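Side-chain contact in cyclic UMP-AMP synthase (Rhodothermus marinus SG0.5JP17-172, PDB 6E0K), which synthesizes the second messenger 3',3'-cUAMP from UTP and ATP in a CBASS system that defends bacteria against phage: residues T198-Q203 with L276-D281. Numbering follows the deposited sequence.
Sequences TYLIEQ and LRYMDD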
loop_
_atom_site.group_PDB
_atom_site.type_symbol
_atom_site.label_atom_id
_atom_site.label_comp_id
_atom_site.label_asym_id
_atom_site.label_seq_id
_atom_site.Cartn_x
_atom_site.Cartn_y
_atom_site.Cartn_z
ATOM N N THR A 198 -1.861 -10.428 13.307
ATOM C CA THR A 198 -1.803 -11.767 12.729
ATOM C C THR A 198 -1.730 -12.842 13.810
ATOM O O THR A 198 -2.326 -13.913 13.664
ATOM C CB THR A 198 -0.620 -11.840 11.765
ATOM O OG1 THR A 198 -0.896 -10.960 10.668
ATOM C CG2 THR A 198 -0.402 -13.254 11.243
ATOM N N TYR A 199 -1.037 -12.559 14.913
ATOM C CA TYR A 199 -1.057 -13.467 16.057
ATOM C C TYR A 199 -2.485 -13.724 16.533
ATOM O O TYR A 199 -2.859 -14.872 16.814
ATOM C CB TYR A 199 -0.191 -12.882 17.178
ATOM C CG TYR A 199 -0.323 -13.547 18.528
ATOM C CD1 TYR A 199 -1.198 -13.057 19.480
ATOM C CD2 TYR A 199 0.462 -14.634 18.856
ATOM C CE1 TYR A 199 -1.315 -13.657 20.714
ATOM C CE2 TYR A 199 0.356 -15.228 20.093
ATOM C CZ TYR A 199 -0.537 -14.734 21.011
ATOM O OH TYR A 199 -0.657 -15.324 22.247
ATOM N N LEU A 200 -3.310 -12.670 16.589
ATOM C CA LEU A 200 -4.690 -12.841 17.035
ATOM C C LEU A 200 -5.527 -13.575 15.997
ATOM O O LEU A 200 -6.343 -14.437 16.347
ATOM C CB LEU A 200 -5.301 -11.476 17.356
ATOM C CG LEU A 200 -4.766 -10.828 18.628
ATOM C CD1 LEU A 200 -5.285 -9.412 18.694
ATOM C CD2 LEU A 200 -5.217 -11.609 19.848
ATOM N N ILE A 201 -5.338 -13.249 14.711
ATOM C CA ILE A 201 -6.086 -13.937 13.660
ATOM C C ILE A 201 -5.780 -15.429 13.684
ATOM O O ILE A 201 -6.674 -16.262 13.477
ATOM C CB ILE A 201 -5.774 -13.321 12.279
ATOM C CG1 ILE A 201 -6.271 -11.873 12.213
ATOM C CG2 ILE A 201 -6.411 -14.140 11.176
ATOM C CD1 ILE A 201 -5.820 -11.135 10.932
ATOM N N GLU A 202 -4.515 -15.793 13.940
ATOM C CA GLU A 202 -4.166 -17.209 14.019
ATOM C C GLU A 202 -4.932 -17.908 15.131
ATOM O O GLU A 202 -5.206 -19.108 15.035
ATOM C CB GLU A 202 -2.658 -17.386 14.224
ATOM C CG GLU A 202 -1.836 -17.114 12.960
ATOM C CD GLU A 202 -0.346 -16.904 13.228
ATOM O OE1 GLU A 202 0.069 -16.859 14.411
ATOM O OE2 GLU A 202 0.412 -16.766 12.243
ATOM N N GLN A 203 -5.316 -17.175 16.173
ATOM C CA GLN A 203 -6.059 -17.753 17.285
ATOM C C GLN A 203 -7.566 -17.661 17.118
ATOM O O GLN A 203 -8.298 -18.093 18.014
ATOM C CB GLN A 203 -5.650 -17.067 18.578
ATOM C CG GLN A 203 -4.214 -17.270 18.905
ATOM C CD GLN A 203 -3.808 -16.487 20.115
ATOM O OE1 GLN A 203 -4.372 -15.426 20.397
ATOM N NE2 GLN A 203 -2.832 -17.001 20.848
ATOM N N LEU A 276 -8.676 -1.407 17.755
ATOM C CA LEU A 276 -8.165 -0.872 19.013
ATOM C C LEU A 276 -8.632 -1.705 20.202
ATOM O O LEU A 276 -7.857 -1.931 21.142
ATOM C CB LEU A 276 -8.593 0.582 19.191
ATOM C CG LEU A 276 -8.128 1.540 18.092
ATOM C CD1 LEU A 276 -8.711 2.923 18.372
ATOM C CD2 LEU A 276 -6.602 1.607 17.980
ATOM N N ARG A 277 -9.886 -2.172 20.175
ATOM C CA ARG A 277 -10.375 -3.061 21.231
ATOM C C ARG A 277 -9.564 -4.351 21.292
ATOM O O ARG A 277 -9.240 -4.838 22.384
ATOM C CB ARG A 277 -11.862 -3.378 21.032
ATOM C CG ARG A 277 -12.794 -2.244 21.388
ATOM C CD ARG A 277 -14.249 -2.703 21.451
ATOM N NE ARG A 277 -14.766 -3.216 20.183
ATOM C CZ ARG A 277 -15.323 -2.466 19.237
ATOM N NH1 ARG A 277 -15.403 -1.148 19.380
ATOM N NH2 ARG A 277 -15.794 -3.040 18.137
ATOM N N TYR A 278 -9.210 -4.917 20.132
ATOM C CA TYR A 278 -8.452 -6.161 20.149
ATOM C C TYR A 278 -7.029 -5.929 20.657
ATOM O O TYR A 278 -6.474 -6.772 21.370
ATOM C CB TYR A 278 -8.449 -6.809 18.752
ATOM C CG TYR A 278 -9.666 -7.682 18.476
ATOM C CD1 TYR A 278 -10.905 -7.116 18.192
ATOM C CD2 TYR A 278 -9.567 -9.068 18.500
ATOM C CE1 TYR A 278 -12.013 -7.916 17.927
ATOM C CE2 TYR A 278 -10.664 -9.869 18.247
ATOM C CZ TYR A 278 -11.882 -9.293 17.967
ATOM O OH TYR A 278 -12.994 -10.085 17.714
ATOM N N MET A 279 -6.436 -4.777 20.336
ATOM C CA MET A 279 -5.113 -4.468 20.875
ATOM C C MET A 279 -5.166 -4.257 22.380
ATOM O O MET A 279 -4.279 -4.721 23.101
ATOM C CB MET A 279 -4.540 -3.232 20.184
ATOM C CG MET A 279 -4.212 -3.465 18.715
ATOM S SD MET A 279 -2.967 -4.769 18.399
ATOM C CE MET A 279 -4.013 -6.109 17.833
ATOM N N ASP A 280 -6.204 -3.569 22.868
ATOM C CA ASP A 280 -6.401 -3.423 24.307
ATOM C C ASP A 280 -6.473 -4.784 24.987
ATOM O O ASP A 280 -5.828 -5.015 26.017
ATOM C CB ASP A 280 -7.696 -2.659 24.576
ATOM C CG ASP A 280 -7.526 -1.156 24.596
ATOM O OD1 ASP A 280 -6.402 -0.651 24.795
ATOM O OD2 ASP A 280 -8.565 -0.468 24.449
ATOM N N ASP A 281 -7.307 -5.681 24.448
ATOM C CA ASP A 281 -7.506 -6.989 25.074
ATOM C C ASP A 281 -6.226 -7.805 25.054
ATOM O O ASP A 281 -5.918 -8.508 26.023
ATOM C CB ASP A 281 -8.606 -7.777 24.358
ATOM C CG ASP A 281 -9.991 -7.244 24.607
ATOM O OD1 ASP A 281 -10.193 -6.478 25.572
ATOM O OD2 ASP A 281 -10.889 -7.628 23.825
#
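Between the two segments the nearest CA atoms are those of L200 and Y278, 8.3 Å apart. Segment 198-203 lies on helix 186-202, toward its C-terminal end, and 276-281 lies within helix 269-285. No hydrogen bond joins them; the contact is apolar and small, burying 112 Å² in all. L200 points at the other helix and does the touching with one methyl, CD1. Its CG sits anti to the carbonyl carbon (chi1 -72°), and the extended chi2 of 171° carries CD1 outward. L200 CD1 meets M279 CE at 3.6 Å. The CB of M279 points away from segment 198-203, but bends at chi2 (-61°) and chi3 bring the terminal methyl back to L200. L200 CD1 also lies 4.1 Å from Y278 CB. L200 CD1 is at the edge of the Y278 ring, near its plane. The same methyl comes within 3.9 Å of the Y278 backbone O. L282 also touches L200, while M279 reaches F193 and A196. The M279 side chain is about 9 Å from that of K194, an ATP-binding residue. The arrangement is a plain apolar helix-helix contact, joining helices 186-202 and 269-285 in the helical part of this CD-NTase.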